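Local coordinates for protein formate dehydrogenase subunit beta (PDB 1H0H) that serves as the electron-transfer subunit of formate dehydrogenase, carrying three [4Fe-4S] clusters for the reversible oxidation of formate to carbon dioxide, at residues B[3-8]-B[160-165]; B[72-77]-B[195-200]; B[96-101]-B[139-144]; B[101-106]-B[134-139]. All coordinates share one frame; numbering follows the deposited sequence.

Contact 1 of 4, residues B[3-8]-B[160-165]; sequences GFFVDT and AMNFGD
G3 and G164 bond to each other in both directions, with G3 N to G164 O at 2.8 Å. At the other end D7 N donates to A160 O, also at 2.8 Å. Between them F5 N reaches N162 O at 3.0 Å. These bonds join two antiparallel strands. F5 O is gripped mainly by a side chain: N162 ND2 donates to it at 3.1 Å and 165°, with the acceptor lying in the amide plane, while the backbone N of N162 adds a weak bond. G159 O is a second acceptor for ND2, so the amide is fixed in its rotation. The F5 ring lies alongside this amide, their planes 20° apart.

F4, V6, M161 and F163 line the other face. The rings of F4 and F163 form a T-shaped pair, centroids 5.1 Å apart, with F163 CD1 over the centre of the F4 face. M161 is bent at both chi2 and chi3. The bends lay SD against V6, 3.7 Å from CG1, and turn CE to F4 CD2 at 3.8 Å.

F4 touches one iron-sulfur cluster, and A160 and M161 touch another. Strand 2-7 runs between strands 161-163 and 197-201 of a mixed sheet. Helix 166-180 covers the F5 and N162 face; helix 151-155 packs on F4, M161 and F163.

Contact 2 of 4, residues B[72-77]-B[195-200]; sequences CRHCIA and VRVIFL. With SF4 (iron/sulfur cluster), chain N.
C72 O lies 3.3 Å from V197 CG2, at the start of a cluster-binding loop that runs against strand 197-201 and the residues leading into it. C72 SG binds iron FE2 of the cluster at 2.3 Å. R73 makes the main backbone link. Its O accepts from two successive amides, R196 N and V197 N, both at 2.9 Å. R73 CB lies 3.6 Å from V195 CG1; the bend at chi2 (-64°) then carries CD and NE to F199. F199 CE1 sits over one face of the guanidinium, 3.7 Å from R73 NE, and R73 CD lies at the edge of the F199 ring. The two planes are 69° apart, so this is no flat stack. A salt bridge to D70 holds the end of R73.

H74 N donates to C72 SG at 3.2 Å, and the same sulfur sits over the centre of the imidazole face. H74 O lies against the R196 chain, and H74 ND1 pairs with V101 N. C75 SG binds iron FE3 and completes the CxxC pair of this loop. C75 O and I76 O each reach the R196 guanidinium through a water, while I76 CG1 covers one face of that group. R196 NH1 is also bonded to K2 O.

Strand 197-201 lies between strands 2-7 and 188-189 in the mixed sheet. Helix 166-180 packs on R196, I198 and L200.

Contact 3 of 4, residues B[96-101]-B[139-144]; sequences DATGCV and MCIDRI. With SF4 (iron/sulfur cluster), chain M; SF4 (iron/sulfur cluster), chain N.
T98 OG1, beside I141 CD1, is held by two groups: C100 N donates to it at 3.1 Å, closing an ST turn, and D95 OD2 is its other hydrogen-bond partner. With chi1 at 54°, OG1 stands between the backbone N and the carbonyl carbon, close enough to reach the C100 amide. Across the contact the threonine meets isoleucines. I141 CD1 comes to 3.6 Å from T98 OG1, and I144 CD1 to 3.9 Å from T98 CG2. No hydrogen bond joins the two segments; the contact is apolar packing against the start of helix 141-144.

M139 makes the other main contact. Its chain runs extended to SD, then bends at chi3 (-92°), which lays CE against the backbone of the turn, 3.7 Å from C100 CA. G99 C lies under the same methyl. C100 SG packs on the near end of the chain, 3.9 Å from M139 CB. H74 touches both C100 and M139.

M139 and C140 belong to a CxxC sequence, and both have left-handed backbone angles. C140 occupies the N-cap position of the helix and faces away from T98 and C100, toward its cluster. Beyond it, R143 makes a salt bridge to an acidic side chain of the neighbouring subunit. The turn thus packs on the back of a cluster-binding loop. C140 SG binds iron FE1 of the chain M cluster at 2.3 Å, and M139 CA lies 3.5 Å from its sulfide S4.

Contact 4 of 4, residues B[101-106]-B[134-139]; sequences VLFTPK and MAKCDM. With SF4 (iron/sulfur cluster), chain M; SF4 (iron/sulfur cluster), chain N.
K136 leaves its backbone with CG between the backbone N and the carbonyl carbon (chi1 64°), runs extended past F103, and bends at chi4 (63°) to bring NZ to V101 O. That bond is 2.7 Å long. NZ also donates to C137 O in its own segment at 2.8 Å. Two carbonyls, one from each side of the contact, therefore hold NZ.

On the way, the lysine methylenes cross one face of the F103 ring. CD lies 4.2 Å from the ring centroid, a CH-pi contact, and CE comes 3.5 Å from F103 CD1. M134 meets the same ring at its edge, with CB 3.6 Å from F103 CD2. L102 lies side by side with D138, CD1 touching CB. The polar end of D138 is bonded to H25.

Two waters fill in the backbone links. One takes the F103 amide and donates to C137 O; the other takes the K136 amide and donates to F103 O. F103 and M134 also pack on helix 113-119.

The V101 and K136-M139 end of the contact lies between two iron-sulfur clusters. C137 SG binds iron FE3 of the chain M cluster at 2.2 Å, and this sulfur also accepts from M139 N. K136 CD lies 3.5 Å from sulfide S3 of the chain N cluster. The lysine thus stands between the two clusters. If charged, its ammonium would offset part of the negative charge of the cysteine-bound clusters, and it may tune their potentials.

Overall arrangement
Contacts 1 and 2 share one sheet, in which strand 2-7 pairs with 197-201; their centres are 10 Å apart, and V6 N lies 2.8 Å from I198 O. Contacts 3 and 4 overlap at V101 and M139, and both are nested in the chain loops closed by contacts 1 and 2. H74 of contact 2 links to contacts 3 and 4: ND1 is 3.1 Å from V101 N, and NE2 is 3.2 Å from C137 SG. K136 NZ of contact 4 is 3.1 Å from C72 SG. H74 lies between C72 and C137, ligands of two different clusters, which is consistent with a path for electrons. F4 of contact 1 packs on M139 at 3.6 Å, CE1 to CG.

Contact 1 of 4, residues B[3-8]-B[160-165]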
# COMPACT_ATOMS: atom_id res chain seq x y z
N GLY B 3 20.36 21.00 -22.82
CA GLY B 3 19.51 20.10 -23.56
C GLY B 3 18.84 19.11 -22.64
O GLY B 3 19.11 19.07 -21.44
N PHE B 4 17.97 18.30 -23.24
CA PHE B 4 17.23 17.27 -22.55
C PHE B 4 17.29 16.05 -23.43
O PHE B 4 17.32 16.14 -24.67
CB PHE B 4 15.73 17.61 -22.47
CG PHE B 4 15.35 18.79 -21.58
CD1 PHE B 4 15.63 20.09 -21.96
CD2 PHE B 4 14.62 18.58 -20.39
CE1 PHE B 4 15.23 21.18 -21.14
CE2 PHE B 4 14.22 19.66 -19.59
CZ PHE B 4 14.53 20.97 -19.97
N PHE B 5 17.29 14.88 -22.81
CA PHE B 5 17.06 13.66 -23.54
C PHE B 5 15.84 13.02 -22.88
O PHE B 5 15.86 12.73 -21.70
CB PHE B 5 18.25 12.70 -23.49
CG PHE B 5 17.92 11.32 -24.00
CD1 PHE B 5 17.24 11.15 -25.20
CD2 PHE B 5 18.24 10.19 -23.26
CE1 PHE B 5 16.92 9.87 -25.68
CE2 PHE B 5 17.91 8.91 -23.72
CZ PHE B 5 17.25 8.76 -24.95
N VAL B 6 14.77 12.83 -23.65
CA VAL B 6 13.58 12.18 -23.12
C VAL B 6 13.45 10.77 -23.72
O VAL B 6 13.20 10.60 -24.91
CB VAL B 6 12.32 13.00 -23.45
CG1 VAL B 6 11.10 12.41 -22.75
CG2 VAL B 6 12.51 14.49 -23.09
N ASP B 7 13.65 9.76 -22.88
CA ASP B 7 13.59 8.39 -23.36
C ASP B 7 12.19 7.87 -23.08
O ASP B 7 11.92 7.42 -21.97
CB ASP B 7 14.64 7.55 -22.64
CG ASP B 7 14.69 6.13 -23.11
OD1 ASP B 7 13.85 5.73 -23.94
OD2 ASP B 7 15.55 5.33 -22.70
N THR B 8 11.29 7.96 -24.07
CA THR B 8 9.90 7.49 -23.87
C THR B 8 9.82 6.01 -23.55
O THR B 8 8.83 5.55 -22.96
CB THR B 8 8.99 7.80 -25.09
OG1 THR B 8 9.42 7.03 -26.21
CG2 THR B 8 9.11 9.26 -25.52
N ALA B 160 13.46 8.55 -17.47
CA ALA B 160 12.97 8.92 -18.80
C ALA B 160 13.40 10.36 -19.12
O ALA B 160 13.82 10.67 -20.25
CB ALA B 160 11.48 8.79 -18.87
N MET B 161 13.31 11.24 -18.14
CA MET B 161 13.72 12.64 -18.33
C MET B 161 15.16 12.80 -17.91
O MET B 161 15.55 12.32 -16.85
CB MET B 161 12.86 13.61 -17.49
CG MET B 161 11.40 13.71 -17.87
SD MET B 161 11.15 14.34 -19.54
CE MET B 161 11.93 16.03 -19.43
N ASN B 162 15.94 13.46 -18.75
CA ASN B 162 17.34 13.76 -18.44
C ASN B 162 17.64 15.16 -18.90
O ASN B 162 17.10 15.60 -19.90
CB ASN B 162 18.26 12.79 -19.17
CG ASN B 162 17.94 11.35 -18.85
OD1 ASN B 162 18.54 10.79 -17.95
ND2 ASN B 162 17.00 10.75 -19.58
N PHE B 163 18.54 15.84 -18.20
CA PHE B 163 18.91 17.21 -18.51
C PHE B 163 20.40 17.43 -18.33
O PHE B 163 21.02 16.85 -17.42
CB PHE B 163 18.14 18.17 -17.60
CG PHE B 163 18.58 19.61 -17.71
CD1 PHE B 163 18.00 20.46 -18.64
CD2 PHE B 163 19.55 20.13 -16.86
CE1 PHE B 163 18.39 21.79 -18.73
CE2 PHE B 163 19.94 21.45 -16.95
CZ PHE B 163 19.35 22.28 -17.88
N GLY B 164 20.98 18.27 -19.18
CA GLY B 164 22.38 18.63 -19.01
C GLY B 164 22.88 19.51 -20.15
O GLY B 164 22.12 20.19 -20.81
N ASP B 165 24.19 19.53 -20.36
CA ASP B 165 24.74 20.27 -21.49
C ASP B 165 24.25 19.57 -22.75
O ASP B 165 24.10 18.35 -22.77
CB ASP B 165 26.25 20.31 -21.43
CG ASP B 165 26.73 21.11 -20.25
OD1 ASP B 165 25.98 21.99 -19.80
OD2 ASP B 165 27.84 20.92 -19.71

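Contact 2 of 4, residues B[72-77]-B[195-200]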
# COMPACT_ATOMS: atom_id res chain seq x y z
N CYS B 72 7.74 22.16 -24.99
CA CYS B 72 8.50 22.91 -25.99
C CYS B 72 9.84 22.22 -26.27
O CYS B 72 10.48 21.72 -25.34
CB CYS B 72 8.76 24.31 -25.49
SG CYS B 72 9.93 25.24 -26.49
N ARG B 73 10.29 22.23 -27.52
CA ARG B 73 11.55 21.56 -27.87
C ARG B 73 12.78 22.44 -27.68
O ARG B 73 13.88 21.98 -27.87
CB ARG B 73 11.52 21.13 -29.33
CG ARG B 73 10.32 20.29 -29.70
CD ARG B 73 10.23 18.91 -29.00
NE ARG B 73 9.26 18.09 -29.71
CZ ARG B 73 7.95 18.15 -29.52
NH1 ARG B 73 7.42 19.00 -28.63
NH2 ARG B 73 7.17 17.35 -30.23
N HIS B 74 12.55 23.71 -27.38
CA HIS B 74 13.62 24.69 -27.29
C HIS B 74 14.53 24.61 -28.51
O HIS B 74 15.74 24.37 -28.42
CB HIS B 74 14.35 24.58 -25.95
CG HIS B 74 13.48 25.00 -24.81
ND1 HIS B 74 13.35 26.31 -24.42
CD2 HIS B 74 12.60 24.29 -24.06
CE1 HIS B 74 12.47 26.40 -23.44
NE2 HIS B 74 12.01 25.18 -23.19
N CYS B 75 13.88 24.76 -29.66
CA CYS B 75 14.53 24.76 -30.97
C CYS B 75 15.81 25.57 -30.99
O CYS B 75 15.87 26.70 -30.47
CB CYS B 75 13.57 25.32 -32.02
SG CYS B 75 12.11 24.28 -32.26
N ILE B 76 16.85 25.00 -31.60
CA ILE B 76 18.12 25.68 -31.68
C ILE B 76 17.99 27.01 -32.42
O ILE B 76 18.60 28.02 -32.04
CB ILE B 76 19.14 24.74 -32.35
CG1 ILE B 76 19.45 23.59 -31.38
CG2 ILE B 76 20.42 25.49 -32.73
CD1 ILE B 76 20.16 22.44 -32.04
N ALA B 77 17.18 27.01 -33.47
CA ALA B 77 16.91 28.20 -34.26
C ALA B 77 15.40 28.34 -34.25
O ALA B 77 14.73 27.94 -35.19
CB ALA B 77 17.40 27.99 -35.68
N VAL B 195 16.62 20.49 -32.36
CA VAL B 195 15.99 20.87 -31.10
C VAL B 195 16.87 20.59 -29.89
O VAL B 195 17.84 19.85 -29.98
CB VAL B 195 14.65 20.12 -30.91
CG1 VAL B 195 13.74 20.36 -32.12
CG2 VAL B 195 14.89 18.63 -30.73
N ARG B 196 16.53 21.18 -28.75
CA ARG B 196 17.27 20.91 -27.52
C ARG B 196 16.61 19.83 -26.66
O ARG B 196 17.28 19.16 -25.87
CB ARG B 196 17.49 22.19 -26.71
CG ARG B 196 18.47 23.15 -27.37
CD ARG B 196 18.53 24.50 -26.67
NE ARG B 196 19.44 25.38 -27.37
CZ ARG B 196 20.76 25.30 -27.27
NH1 ARG B 196 21.28 24.39 -26.47
NH2 ARG B 196 21.56 26.12 -27.97
N VAL B 197 15.31 19.65 -26.81
CA VAL B 197 14.62 18.59 -26.12
C VAL B 197 14.51 17.42 -27.10
O VAL B 197 13.68 17.43 -28.02
CB VAL B 197 13.21 19.03 -25.64
CG1 VAL B 197 12.51 17.88 -24.91
CG2 VAL B 197 13.31 20.21 -24.69
N ILE B 198 15.36 16.40 -26.90
CA ILE B 198 15.42 15.29 -27.84
C ILE B 198 14.65 14.03 -27.37
O ILE B 198 15.06 13.40 -26.40
CB ILE B 198 16.88 14.89 -28.14
CG1 ILE B 198 17.71 16.10 -28.61
CG2 ILE B 198 16.90 13.75 -29.20
CD1 ILE B 198 19.24 15.83 -28.67
N PHE B 199 13.55 13.69 -28.04
CA PHE B 199 12.79 12.48 -27.71
C PHE B 199 13.24 11.25 -28.50
O PHE B 199 13.47 11.33 -29.72
CB PHE B 199 11.30 12.63 -27.98
CG PHE B 199 10.62 13.67 -27.16
CD1 PHE B 199 10.66 14.99 -27.55
CD2 PHE B 199 9.87 13.31 -26.03
CE1 PHE B 199 9.99 15.94 -26.84
CE2 PHE B 199 9.20 14.26 -25.30
CZ PHE B 199 9.28 15.58 -25.69
N LEU B 200 13.38 10.13 -27.79
CA LEU B 200 13.61 8.84 -28.40
C LEU B 200 12.27 8.13 -28.41
O LEU B 200 11.58 8.11 -27.38
CB LEU B 200 14.61 8.00 -27.60
CG LEU B 200 14.74 6.53 -28.02
CD1 LEU B 200 15.24 6.41 -29.46
CD2 LEU B 200 15.66 5.74 -27.11
FE1 SF4 N . 7.70 25.68 -30.97
FE2 SF4 N . 9.11 25.69 -28.60
FE3 SF4 N . 10.44 25.42 -31.12
FE4 SF4 N . 9.27 27.82 -30.43
S1 SF4 N . 11.14 26.81 -29.39
S2 SF4 N . 9.07 26.85 -32.38
S3 SF4 N . 7.40 27.07 -29.19
S4 SF4 N . 8.94 23.90 -30.08
O HOH W 1 17.54 27.19 -28.51
O HOH W 2 20.62 27.94 -30.02

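Contact 3 of 4, residues B[96-101]-B[139-144]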
# COMPACT_ATOMS: atom_id res chain seq x y z
N ASP B 96 21.16 33.04 -24.39
CA ASP B 96 22.41 32.49 -24.87
C ASP B 96 23.05 31.43 -23.95
O ASP B 96 23.57 30.42 -24.43
CB ASP B 96 23.42 33.59 -25.22
CG ASP B 96 24.66 33.03 -25.86
OD1 ASP B 96 24.64 32.72 -27.07
OD2 ASP B 96 25.71 32.82 -25.25
N ALA B 97 23.03 31.66 -22.65
CA ALA B 97 23.69 30.75 -21.73
C ALA B 97 23.04 29.37 -21.64
O ALA B 97 23.73 28.37 -21.42
CB ALA B 97 23.76 31.38 -20.34
N THR B 98 21.72 29.30 -21.79
CA THR B 98 21.04 28.04 -21.63
C THR B 98 20.45 27.50 -22.91
O THR B 98 20.22 26.30 -23.03
CB THR B 98 19.91 28.16 -20.61
OG1 THR B 98 19.04 29.22 -20.98
CG2 THR B 98 20.45 28.61 -19.26
N GLY B 99 20.20 28.37 -23.87
CA GLY B 99 19.50 27.95 -25.07
C GLY B 99 18.00 28.05 -24.85
O GLY B 99 17.21 27.71 -25.74
N CYS B 100 17.58 28.53 -23.68
CA CYS B 100 16.16 28.62 -23.41
C CYS B 100 15.46 29.60 -24.33
O CYS B 100 15.95 30.69 -24.58
CB CYS B 100 15.86 29.02 -21.96
SG CYS B 100 14.09 29.36 -21.65
N VAL B 101 14.28 29.20 -24.81
CA VAL B 101 13.43 30.04 -25.63
C VAL B 101 12.34 30.47 -24.67
O VAL B 101 11.52 29.67 -24.25
CB VAL B 101 12.86 29.27 -26.83
CG1 VAL B 101 11.85 30.11 -27.60
CG2 VAL B 101 14.03 28.83 -27.76
N MET B 139 11.83 26.09 -19.68
CA MET B 139 13.02 25.30 -19.34
C MET B 139 13.36 25.44 -17.85
O MET B 139 14.50 25.22 -17.46
CB MET B 139 14.23 25.76 -20.21
CG MET B 139 15.30 24.69 -20.45
SD MET B 139 16.87 25.23 -21.22
CE MET B 139 16.57 24.96 -22.94
N CYS B 140 12.38 25.80 -17.03
CA CYS B 140 12.67 26.08 -15.63
C CYS B 140 13.91 26.97 -15.53
O CYS B 140 14.87 26.69 -14.77
CB CYS B 140 12.88 24.75 -14.86
SG CYS B 140 11.37 23.85 -14.51
N ILE B 141 13.91 28.07 -16.29
CA ILE B 141 15.06 28.94 -16.35
C ILE B 141 15.59 29.36 -14.97
O ILE B 141 16.80 29.39 -14.75
CB ILE B 141 14.78 30.17 -17.28
CG1 ILE B 141 16.06 30.99 -17.51
CG2 ILE B 141 13.73 31.05 -16.71
CD1 ILE B 141 17.19 30.20 -18.11
N ASP B 142 14.69 29.69 -14.04
CA ASP B 142 15.11 30.05 -12.70
C ASP B 142 15.83 28.94 -11.93
O ASP B 142 16.83 29.21 -11.25
CB ASP B 142 13.94 30.56 -11.85
CG ASP B 142 12.78 29.60 -11.80
OD1 ASP B 142 12.59 28.77 -12.74
OD2 ASP B 142 11.97 29.62 -10.85
N ARG B 143 15.34 27.71 -12.04
CA ARG B 143 16.01 26.59 -11.39
C ARG B 143 17.39 26.31 -11.99
O ARG B 143 18.35 26.10 -11.26
CB ARG B 143 15.16 25.32 -11.52
CG ARG B 143 13.84 25.36 -10.76
CD ARG B 143 12.97 24.11 -10.94
NE ARG B 143 13.54 22.96 -10.27
CZ ARG B 143 13.33 22.66 -8.98
NH1 ARG B 143 12.56 23.43 -8.21
NH2 ARG B 143 13.88 21.58 -8.45
N ILE B 144 17.48 26.34 -13.32
CA ILE B 144 18.70 25.92 -13.99
C ILE B 144 19.84 26.94 -13.91
O ILE B 144 21.00 26.62 -14.19
CB ILE B 144 18.45 25.43 -15.44
CG1 ILE B 144 17.97 26.54 -16.38
CG2 ILE B 144 17.51 24.28 -15.46
CD1 ILE B 144 17.86 26.01 -17.83
FE1 SF4 M . 10.42 23.21 -16.49
FE2 SF4 M . 9.86 20.72 -17.50
FE3 SF4 M . 9.65 22.96 -19.11
FE4 SF4 M . 7.83 22.50 -17.10
S1 SF4 M . 8.26 21.19 -18.96
S2 SF4 M . 8.90 24.46 -17.63
S3 SF4 M . 9.02 21.53 -15.51
S4 SF4 M . 11.60 22.28 -18.17
FE1 SF4 N . 7.70 25.68 -30.97
FE2 SF4 N . 9.11 25.69 -28.60
FE3 SF4 N . 10.44 25.42 -31.12
FE4 SF4 N . 9.27 27.82 -30.43
S1 SF4 N . 11.14 26.81 -29.39
S2 SF4 N . 9.07 26.85 -32.38
S3 SF4 N . 7.40 27.07 -29.19
S4 SF4 N . 8.94 23.90 -30.08

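Contact 4 of 4, residues B[101-106]-B[134-139]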
# COMPACT_ATOMS: atom_id res chain seq x y z
N VAL B 101 14.28 29.20 -24.81
CA VAL B 101 13.43 30.04 -25.63
C VAL B 101 12.34 30.47 -24.67
O VAL B 101 11.52 29.67 -24.25
CB VAL B 101 12.86 29.27 -26.83
CG1 VAL B 101 11.85 30.11 -27.60
CG2 VAL B 101 14.03 28.83 -27.76
N LEU B 102 12.36 31.74 -24.31
CA LEU B 102 11.51 32.21 -23.25
C LEU B 102 10.39 33.13 -23.71
O LEU B 102 10.64 34.26 -24.14
CB LEU B 102 12.39 32.91 -22.21
CG LEU B 102 11.71 33.56 -20.99
CD1 LEU B 102 10.93 32.52 -20.17
CD2 LEU B 102 12.77 34.21 -20.14
N PHE B 103 9.15 32.64 -23.66
CA PHE B 103 8.03 33.53 -23.97
C PHE B 103 7.86 34.41 -22.75
O PHE B 103 7.78 33.92 -21.62
CB PHE B 103 6.72 32.77 -24.18
CG PHE B 103 6.48 32.31 -25.59
CD1 PHE B 103 7.50 31.77 -26.35
CD2 PHE B 103 5.21 32.37 -26.12
CE1 PHE B 103 7.24 31.31 -27.61
CE2 PHE B 103 4.94 31.90 -27.39
CZ PHE B 103 5.95 31.37 -28.14
N THR B 104 7.79 35.71 -22.97
CA THR B 104 7.58 36.64 -21.88
C THR B 104 6.16 37.21 -21.96
O THR B 104 5.48 37.06 -22.97
CB THR B 104 8.62 37.79 -21.95
OG1 THR B 104 8.32 38.67 -23.06
CG2 THR B 104 9.99 37.29 -22.29
N PRO B 105 5.72 37.88 -20.91
CA PRO B 105 4.42 38.57 -20.96
C PRO B 105 4.38 39.63 -22.07
O PRO B 105 3.27 40.01 -22.47
CB PRO B 105 4.35 39.26 -19.60
CG PRO B 105 5.17 38.35 -18.71
CD PRO B 105 6.37 37.99 -19.59
N LYS B 106 5.53 40.10 -22.54
CA LYS B 106 5.55 41.05 -23.63
C LYS B 106 4.81 40.50 -24.85
O LYS B 106 4.47 41.26 -25.76
CB LYS B 106 6.98 41.46 -24.01
CG LYS B 106 7.68 42.35 -22.99
CD LYS B 106 7.75 43.79 -23.44
CE LYS B 106 9.18 44.36 -23.29
NZ LYS B 106 9.94 43.77 -22.14
N MET B 134 0.97 34.83 -24.49
CA MET B 134 1.24 33.41 -24.72
C MET B 134 2.27 32.85 -23.74
O MET B 134 3.15 33.56 -23.27
CB MET B 134 1.70 33.20 -26.15
CG MET B 134 0.61 33.43 -27.21
SD MET B 134 1.24 33.29 -28.91
CE MET B 134 2.38 34.67 -28.92
N ALA B 135 2.18 31.56 -23.43
CA ALA B 135 3.15 30.94 -22.54
C ALA B 135 3.37 29.49 -22.94
O ALA B 135 2.61 28.95 -23.74
CB ALA B 135 2.70 31.05 -21.06
N LYS B 136 4.43 28.89 -22.41
CA LYS B 136 4.85 27.53 -22.70
C LYS B 136 6.00 27.25 -21.74
O LYS B 136 6.35 28.10 -20.92
CB LYS B 136 5.35 27.43 -24.16
CG LYS B 136 6.59 28.26 -24.41
CD LYS B 136 7.25 27.97 -25.79
CE LYS B 136 8.69 28.55 -25.87
NZ LYS B 136 9.61 27.89 -24.84
N CYS B 137 6.57 26.04 -21.83
CA CYS B 137 7.73 25.64 -21.05
C CYS B 137 8.82 26.71 -21.05
O CYS B 137 9.20 27.21 -22.12
CB CYS B 137 8.29 24.35 -21.67
SG CYS B 137 9.90 23.84 -21.12
N ASP B 138 9.31 27.07 -19.87
CA ASP B 138 10.40 28.04 -19.79
C ASP B 138 11.74 27.39 -19.41
O ASP B 138 12.65 28.04 -18.89
CB ASP B 138 10.06 29.19 -18.84
CG ASP B 138 10.01 28.77 -17.37
OD1 ASP B 138 10.15 27.57 -17.07
OD2 ASP B 138 9.81 29.61 -16.46
N MET B 139 11.83 26.09 -19.68
CA MET B 139 13.02 25.30 -19.34
C MET B 139 13.36 25.44 -17.85
O MET B 139 14.50 25.22 -17.46
CB MET B 139 14.23 25.76 -20.21
CG MET B 139 15.30 24.69 -20.45
SD MET B 139 16.87 25.23 -21.22
CE MET B 139 16.57 24.96 -22.94
FE1 SF4 M . 10.42 23.21 -16.49
FE2 SF4 M . 9.86 20.72 -17.50
FE3 SF4 M . 9.65 22.96 -19.11
FE4 SF4 M . 7.83 22.50 -17.10
S1 SF4 M . 8.26 21.19 -18.96
S2 SF4 M . 8.90 24.46 -17.63
S3 SF4 M . 9.02 21.53 -15.51
S4 SF4 M . 11.60 22.28 -18.17
FE1 SF4 N . 7.70 25.68 -30.97
FE2 SF4 N . 9.11 25.69 -28.60
FE3 SF4 N . 10.44 25.42 -31.12
FE4 SF4 N . 9.27 27.82 -30.43
S1 SF4 N . 11.14 26.81 -29.39
S2 SF4 N . 9.07 26.85 -32.38
S3 SF4 N . 7.40 27.07 -29.19
S4 SF4 N . 8.94 23.90 -30.08
O HOH W 3 8.61 30.23 -22.05
O HOH W 4 6.20 31.32 -21.19